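Local coordinates for protein exopolyphosphatase (PDB 1T6C) that probably hydrolyses phosphoanhydride bonds of inorganic polyphosphate or guanosine pentaphosphate, has an actin-like fold and binds a calcium ion, at residues Glu104-Lys107 with Val113-Val116; Val171-Thr176 with Glu193-Glu198; Tyr224-Tyr227 with Gln232-His235. One frame throughout, in Å; residues are numbered along the deposited sequence.

Interaction 1: Glu104-Lys107 with Val113-Val116; sequences ERVK and VVEV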
loop_
_atom_site.group_PDB
_atom_site.type_symbol
_atom_site.label_atom_id
_atom_site.label_comp_id
_atom_site.label_asym_id
_atom_site.label_seq_id
_atom_site.Cartn_x
_atom_site.Cartn_y
_atom_site.Cartn_z
ATOM N N GLU A 104 4.182 10.190 -22.217
ATOM C CA GLU A 104 3.932 10.306 -23.651
ATOM C C GLU A 104 4.610 9.181 -24.429
ATOM O O GLU A 104 4.032 8.620 -25.355
ATOM C CB GLU A 104 4.399 11.674 -24.192
ATOM C CG GLU A 104 4.378 11.792 -25.717
ATOM C CD GLU A 104 2.995 11.772 -26.342
ATOM O OE1 GLU A 104 1.980 11.893 -25.616
ATOM O OE2 GLU A 104 2.927 11.683 -27.590
ATOM N N ARG A 105 5.837 8.829 -24.071
ATOM C CA ARG A 105 6.474 7.667 -24.712
ATOM C C ARG A 105 5.656 6.400 -24.474
ATOM O O ARG A 105 5.539 5.571 -25.344
ATOM C CB ARG A 105 7.892 7.443 -24.191
ATOM C CG ARG A 105 8.920 8.459 -24.657
ATOM C CD ARG A 105 10.348 8.025 -24.329
ATOM N NE ARG A 105 10.705 6.799 -25.051
ATOM C CZ ARG A 105 11.772 6.047 -24.793
ATOM N NH1 ARG A 105 12.652 6.408 -23.868
ATOM N NH2 ARG A 105 11.980 4.945 -25.503
ATOM N N VAL A 106 5.082 6.259 -23.283
ATOM C CA VAL A 106 4.305 5.065 -23.004
ATOM C C VAL A 106 3.050 4.998 -23.897
ATOM O O VAL A 106 2.702 3.957 -24.407
ATOM C CB VAL A 106 3.957 4.942 -21.503
ATOM C CG1 VAL A 106 3.059 3.743 -21.245
ATOM C CG2 VAL A 106 5.223 4.815 -20.682
ATOM N N LYS A 107 2.429 6.137 -24.150
ATOM C CA LYS A 107 1.271 6.169 -25.025
ATOM C C LYS A 107 1.660 5.719 -26.418
ATOM O O LYS A 107 0.988 4.923 -27.047
ATOM C CB LYS A 107 0.698 7.592 -25.103
ATOM C CG LYS A 107 0.105 8.061 -23.779
ATOM C CD LYS A 107 -0.266 9.527 -23.751
ATOM C CE LYS A 107 -0.625 9.927 -22.314
ATOM N NZ LYS A 107 -0.921 11.365 -22.141
ATOM N N VAL A 113 -2.346 4.408 -21.792
ATOM C CA VAL A 113 -2.378 5.609 -20.952
ATOM C C VAL A 113 -2.111 5.228 -19.497
ATOM O O VAL A 113 -2.732 4.309 -18.985
ATOM C CB VAL A 113 -3.731 6.363 -21.064
ATOM C CG1 VAL A 113 -3.783 7.529 -20.131
ATOM C CG2 VAL A 113 -3.917 6.853 -22.493
ATOM N N VAL A 114 -1.158 5.916 -18.881
ATOM C CA VAL A 114 -0.863 5.774 -17.453
ATOM C C VAL A 114 -1.312 7.086 -16.793
ATOM O O VAL A 114 -0.886 8.165 -17.189
ATOM C CB VAL A 114 0.633 5.579 -17.202
ATOM C CG1 VAL A 114 0.912 5.519 -15.673
ATOM C CG2 VAL A 114 1.148 4.329 -17.893
ATOM N N GLU A 115 -2.240 6.980 -15.847
ATOM C CA GLU A 115 -2.716 8.124 -15.101
ATOM C C GLU A 115 -1.881 8.319 -13.849
ATOM O O GLU A 115 -1.748 7.410 -13.063
ATOM C CB GLU A 115 -4.162 7.927 -14.682
ATOM C CG GLU A 115 -4.686 9.190 -14.022
ATOM C CD GLU A 115 -6.073 9.046 -13.451
ATOM O OE1 GLU A 115 -6.642 7.920 -13.431
ATOM O OE2 GLU A 115 -6.573 10.094 -12.981
ATOM N N VAL A 116 -1.316 9.515 -13.684
ATOM C CA VAL A 116 -0.660 9.897 -12.439
ATOM C C VAL A 116 -1.742 10.219 -11.432
ATOM O O VAL A 116 -2.590 11.068 -11.664
ATOM C CB VAL A 116 0.298 11.099 -12.615
ATOM C CG1 VAL A 116 0.918 11.477 -11.296
ATOM C CG2 VAL A 116 1.354 10.755 -13.595
#

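Interaction 2: Val171-Thr176 with Glu193-Glu198; sequences VNLTET and EFLEKE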
loop_
_atom_site.group_PDB
_atom_site.type_symbol
_atom_site.label_atom_id
_atom_site.label_comp_id
_atom_site.label_asym_id
_atom_site.label_seq_id
_atom_site.Cartn_x
_atom_site.Cartn_y
_atom_site.Cartn_z
ATOM N N VAL A 171 10.295 5.385 6.280
ATOM C CA VAL A 171 11.706 5.626 6.105
ATOM C C VAL A 171 12.084 6.964 6.751
ATOM O O VAL A 171 13.094 7.056 7.498
ATOM C CB VAL A 171 12.071 5.576 4.580
ATOM C CG1 VAL A 171 13.488 6.036 4.335
ATOM C CG2 VAL A 171 11.900 4.182 4.080
ATOM N N ASN A 172 11.318 8.004 6.441
ATOM C CA ASN A 172 11.583 9.326 7.002
ATOM C C ASN A 172 11.395 9.354 8.505
ATOM O O ASN A 172 12.211 9.932 9.233
ATOM C CB ASN A 172 10.732 10.372 6.284
ATOM C CG ASN A 172 10.939 11.772 6.780
ATOM O OD1 ASN A 172 12.050 12.195 7.110
ATOM N ND2 ASN A 172 9.857 12.523 6.792
ATOM N N LEU A 173 10.351 8.720 9.023
ATOM C CA LEU A 173 10.156 8.709 10.474
ATOM C C LEU A 173 11.313 8.026 11.190
ATOM O O LEU A 173 11.781 8.495 12.230
ATOM C CB LEU A 173 8.871 7.997 10.860
ATOM C CG LEU A 173 7.551 8.601 10.399
ATOM C CD1 LEU A 173 6.378 7.958 11.079
ATOM C CD2 LEU A 173 7.576 10.088 10.556
ATOM N N THR A 174 11.781 6.928 10.615
ATOM C CA THR A 174 12.921 6.183 11.182
ATOM C C THR A 174 14.185 7.027 11.195
ATOM O O THR A 174 14.857 7.126 12.198
ATOM C CB THR A 174 13.114 4.859 10.393
ATOM O OG1 THR A 174 11.932 4.075 10.548
ATOM C CG2 THR A 174 14.208 4.020 10.983
ATOM N N GLU A 175 14.479 7.659 10.077
ATOM C CA GLU A 175 15.686 8.487 10.051
ATOM C C GLU A 175 15.574 9.672 11.004
ATOM O O GLU A 175 16.541 10.091 11.648
ATOM C CB GLU A 175 15.917 9.026 8.659
ATOM C CG GLU A 175 17.252 9.786 8.520
ATOM C CD GLU A 175 17.210 11.275 8.924
ATOM O OE1 GLU A 175 16.144 11.927 8.872
ATOM O OE2 GLU A 175 18.266 11.803 9.336
ATOM N N THR A 176 14.399 10.259 11.070
ATOM C CA THR A 176 14.194 11.476 11.834
ATOM C C THR A 176 14.319 11.230 13.320
ATOM O O THR A 176 14.990 11.991 14.039
ATOM C CB THR A 176 12.787 12.050 11.525
ATOM O OG1 THR A 176 12.732 12.545 10.171
ATOM C CG2 THR A 176 12.468 13.206 12.452
ATOM N N GLU A 193 5.041 11.309 20.305
ATOM C CA GLU A 193 4.563 12.671 20.450
ATOM C C GLU A 193 4.208 13.243 19.076
ATOM O O GLU A 193 3.203 13.951 18.922
ATOM C CB GLU A 193 5.615 13.552 21.135
ATOM C CG GLU A 193 5.897 13.244 22.589
ATOM C CD GLU A 193 7.098 14.022 23.171
ATOM O OE1 GLU A 193 7.855 14.677 22.420
ATOM O OE2 GLU A 193 7.281 13.985 24.406
ATOM N N PHE A 194 5.065 12.991 18.085
ATOM C CA PHE A 194 4.827 13.489 16.742
ATOM C C PHE A 194 3.572 12.845 16.171
ATOM O O PHE A 194 2.732 13.521 15.576
ATOM C CB PHE A 194 6.043 13.232 15.834
ATOM C CG PHE A 194 5.722 13.370 14.383
ATOM C CD1 PHE A 194 5.565 14.631 13.818
ATOM C CD2 PHE A 194 5.486 12.266 13.602
ATOM C CE1 PHE A 194 5.225 14.772 12.492
ATOM C CE2 PHE A 194 5.130 12.399 12.266
ATOM C CZ PHE A 194 5.028 13.657 11.699
ATOM N N LEU A 195 3.421 11.538 16.355
ATOM C CA LEU A 195 2.283 10.852 15.779
ATOM C C LEU A 195 0.994 11.326 16.456
ATOM O O LEU A 195 -0.010 11.483 15.785
ATOM C CB LEU A 195 2.440 9.345 15.889
ATOM C CG LEU A 195 3.402 8.659 14.955
ATOM C CD1 LEU A 195 3.440 7.185 15.257
ATOM C CD2 LEU A 195 3.029 8.911 13.499
ATOM N N GLU A 196 1.043 11.656 17.747
ATOM C CA GLU A 196 -0.139 12.185 18.461
ATOM C C GLU A 196 -0.546 13.518 17.817
ATOM O O GLU A 196 -1.716 13.734 17.553
ATOM C CB GLU A 196 0.207 12.375 19.947
ATOM C CG GLU A 196 -0.907 13.011 20.768
ATOM C CD GLU A 196 -1.725 12.003 21.531
ATOM O OE1 GLU A 196 -1.146 11.101 22.212
ATOM O OE2 GLU A 196 -2.974 12.118 21.463
ATOM N N LYS A 197 0.437 14.377 17.532
ATOM C CA LYS A 197 0.216 15.702 16.904
ATOM C C LYS A 197 -0.457 15.551 15.541
ATOM O O LYS A 197 -1.454 16.245 15.234
ATOM C CB LYS A 197 1.532 16.459 16.739
ATOM C CG LYS A 197 1.497 17.764 15.856
ATOM C CD LYS A 197 2.913 18.357 15.519
ATOM C CE LYS A 197 2.837 19.259 14.259
ATOM N NZ LYS A 197 2.988 20.727 14.451
ATOM N N GLU A 198 0.031 14.612 14.743
ATOM C CA GLU A 198 -0.479 14.448 13.380
ATOM C C GLU A 198 -1.789 13.683 13.341
ATOM O O GLU A 198 -2.708 14.074 12.609
ATOM C CB GLU A 198 0.581 13.828 12.463
ATOM C CG GLU A 198 1.816 14.707 12.290
ATOM C CD GLU A 198 1.518 16.108 11.737
ATOM O OE1 GLU A 198 1.717 16.327 10.528
ATOM O OE2 GLU A 198 1.124 17.007 12.519
#

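Interaction 3: Tyr224-Tyr227 with Gln232-His235; sequences YNVY and QKVH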
loop_
_atom_site.group_PDB
_atom_site.type_symbol
_atom_site.label_atom_id
_atom_site.label_comp_id
_atom_site.label_asym_id
_atom_site.label_seq_id
_atom_site.Cartn_x
_atom_site.Cartn_y
_atom_site.Cartn_z
ATOM N N TYR A 224 -0.218 -14.599 14.171
ATOM C CA TYR A 224 -0.961 -15.805 13.912
ATOM C C TYR A 224 -0.108 -16.963 13.409
ATOM O O TYR A 224 -0.654 -17.987 13.010
ATOM C CB TYR A 224 -2.142 -15.494 13.000
ATOM C CG TYR A 224 -3.151 -14.640 13.737
ATOM C CD1 TYR A 224 -3.893 -15.178 14.791
ATOM C CD2 TYR A 224 -3.289 -13.268 13.472
ATOM C CE1 TYR A 224 -4.805 -14.385 15.502
ATOM C CE2 TYR A 224 -4.200 -12.484 14.185
ATOM C CZ TYR A 224 -4.958 -13.050 15.188
ATOM O OH TYR A 224 -5.831 -12.288 15.934
ATOM N N ASN A 225 1.218 -16.827 13.479
ATOM C CA ASN A 225 2.128 -17.930 13.139
ATOM C C ASN A 225 1.931 -18.448 11.741
ATOM O O ASN A 225 1.904 -19.659 11.505
ATOM C CB ASN A 225 1.980 -19.084 14.141
ATOM C CG ASN A 225 2.219 -18.654 15.548
ATOM O OD1 ASN A 225 3.268 -18.119 15.849
ATOM N ND2 ASN A 225 1.241 -18.893 16.429
ATOM N N VAL A 226 1.783 -17.504 10.811
ATOM C CA VAL A 226 1.597 -17.805 9.391
ATOM C C VAL A 226 2.962 -17.757 8.712
ATOM O O VAL A 226 3.616 -16.696 8.566
ATOM C CB VAL A 226 0.661 -16.808 8.695
ATOM C CG1 VAL A 226 0.444 -17.222 7.241
ATOM C CG2 VAL A 226 -0.692 -16.766 9.432
ATOM N N TYR A 227 3.403 -18.940 8.271
ATOM C CA TYR A 227 4.661 -19.049 7.574
ATOM C C TYR A 227 4.628 -20.311 6.709
ATOM O O TYR A 227 4.358 -21.378 7.236
ATOM C CB TYR A 227 5.797 -19.200 8.570
ATOM C CG TYR A 227 7.118 -19.508 7.925
ATOM C CD1 TYR A 227 7.900 -18.515 7.364
ATOM C CD2 TYR A 227 7.571 -20.820 7.853
ATOM C CE1 TYR A 227 9.099 -18.821 6.767
ATOM C CE2 TYR A 227 8.779 -21.120 7.249
ATOM C CZ TYR A 227 9.521 -20.138 6.717
ATOM O OH TYR A 227 10.727 -20.461 6.106
ATOM N N GLN A 232 -4.653 -16.092 2.349
ATOM C CA GLN A 232 -5.876 -16.692 2.883
ATOM C C GLN A 232 -5.891 -16.781 4.405
ATOM O O GLN A 232 -6.969 -16.785 5.027
ATOM C CB GLN A 232 -6.116 -18.054 2.246
ATOM C CG GLN A 232 -6.649 -17.936 0.839
ATOM C CD GLN A 232 -6.826 -19.296 0.133
ATOM O OE1 GLN A 232 -7.150 -20.318 0.767
ATOM N NE2 GLN A 232 -6.625 -19.296 -1.179
ATOM N N LYS A 233 -4.715 -16.868 5.020
ATOM C CA LYS A 233 -4.595 -17.011 6.467
ATOM C C LYS A 233 -4.485 -15.668 7.173
ATOM O O LYS A 233 -4.556 -15.615 8.403
ATOM C CB LYS A 233 -3.379 -17.879 6.822
ATOM C CG LYS A 233 -3.453 -19.320 6.280
ATOM C CD LYS A 233 -2.263 -20.107 6.783
ATOM C CE LYS A 233 -2.234 -21.538 6.320
ATOM N NZ LYS A 233 -1.592 -21.676 4.990
ATOM N N VAL A 234 -4.215 -14.600 6.427
ATOM C CA VAL A 234 -3.974 -13.292 6.999
ATOM C C VAL A 234 -5.124 -12.333 6.737
ATOM O O VAL A 234 -5.503 -11.560 7.606
ATOM C CB VAL A 234 -2.637 -12.707 6.454
ATOM C CG1 VAL A 234 -2.477 -11.220 6.735
ATOM C CG2 VAL A 234 -1.463 -13.487 7.058
ATOM N N HIS A 235 -5.679 -12.371 5.541
ATOM C CA HIS A 235 -6.771 -11.466 5.194
ATOM C C HIS A 235 -7.975 -11.690 6.099
ATOM O O HIS A 235 -8.455 -12.800 6.225
ATOM C CB HIS A 235 -7.173 -11.727 3.764
ATOM C CG HIS A 235 -8.122 -10.709 3.220
ATOM N ND1 HIS A 235 -9.467 -10.948 3.048
ATOM C CD2 HIS A 235 -7.906 -9.442 2.817
ATOM C CE1 HIS A 235 -10.033 -9.858 2.561
ATOM N NE2 HIS A 235 -9.110 -8.935 2.402
#

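Interaction 1: Glu104-Lys107 with Val113-Val116
Val106 and Val114 make the tight part of this contact: CG1 of Val106 lies 3.9 Å from CG2 of Val114, one methyl against one methyl, with the two short side chains set at a slant to each other. The CB of Val106 points toward 113-116, and CG1 is the branch that goes across because it stands anti to the backbone N (chi1 176°), leaving CG2 beside that nitrogen. From the strand, Val114 offers the methyl that lies beside its own backbone N. Both valines are buried. Val106 also rests on Leu70 of helix 60-79, while Val114 touches Leu103, Ala87 and Ala89, so the pair lies among apolar groups of helices 60-79 and 99-109 and strand 84-89. The arrangement is the return leg of a beta-alpha-beta crossover: strand 84-89 leads through helices 91-94 and 99-109 into the parallel strand 114-116, at the border of the mixed sheet in the first half of this actin-like fold. Toward the solvent the fit is looser. There CG of Lys107 comes only to 4.4 Å from CG2 of Val113, even though this is where the backbones draw nearest, with the CA atoms of Lys107 and Val113 5.5 Å apart. Val113 is exposed and its CB points away from 104-107; CG2 is the branch that meets the lysine's aliphatic chain, and the extended Lys107 chain carries NZ well beyond that touch.

Interaction 2: Val171-Thr176 with Glu193-Glu198
Two helices of the second half of the actin-like fold, 170-177 and 185-199, meet through the buried Leu173, whose two methyls fork toward different residues of the second helix. CD2 of Leu173 comes to 3.8 Å from CE2 of Phe194, and the long directions of the two side chains run at about a right angle. The ring takes the methyl obliquely; with CG anti to the backbone N (chi1 164°) it runs along its own helix, which leaves CE2 as the atom that meets Leu173. The other methyl, CD1 of Leu173, sits 4.2 Å from CD2 of Leu195, a lighter touch made by the end of a side chain whose CB does not aim straight at its partner. The backbones stay well apart, the nearest CA atoms being those of Leu173 and Phe194 at 9.5 Å, so side chains alone bridge the helices. Helix 274-288 touches both of them, Ala276 meeting Thr174 and Lys283 meeting Leu195, while Phe194 also rests on Ile168. Within 171-176, Asn172 O takes two donors from one residue, approaching from opposite faces of its carbonyl plane: Thr176 N at 2.9 Å and Thr176 OG1 at 2.8 Å, the hydroxyl standing 41° out of that plane.

Interaction 3: Tyr224-Tyr227 with Gln232-His235
The two backbones approach to 6.9 Å, between CA of Val226 and CA of Lys233, where the chain leaves helix 214-223 and doubles back into the short, weakly bonded helix 231-234. Val226 turns its CB toward the second segment and presents both methyls: CG1 and CG2 each lie 3.9 Å from CB of Lys233, straddling that carbon. CG1 also meets CD of Lys233 at 4.0 Å, and the lysine's aliphatic chain crosses the valine at a slant before bending at its last torsion (chi4 86°) and carrying NZ to a salt bridge with Asp230. The turn that delivers Val226 is a Schellman motif: Asn225, with its positive phi of 57°, is the C-prime residue, and Val226 N bonds back to Ala221 O to close off the helix. Deeper in, CG2 of Val226 reaches CG2 of Val234 at 4.1 Å. Val234 is buried against Ala220 of the same helix 214-223 and Val295 of strand 292-296, so the connection packs against the sheet of the second half of the actin-like fold. Lys233, by contrast, is exposed. The carbonyl oxygen of Val226 takes a hydrogen bond from Gln265 NE2.

In the fold
Interaction 1 belongs to the sheet of the first half of the actin-like fold, while interactions 2 and 3 belong to elements around the sheet of the second, and the three follow one another along the chain. None touches another. The centres of interactions 1 and 3 are 37 Å apart, on opposite sides of the chain's centre, those of 1 and 2 are 34 Å apart, and those of 2 and 3 are 29 Å apart. The calcium ion, bound by Asp144, Gly146, Ser149 and Glu151, lies about 12 Å from the side chain of Leu173 in interaction 2, which is about 10 Å from that of Ser149. Interactions 1 and 3 lie away from this site.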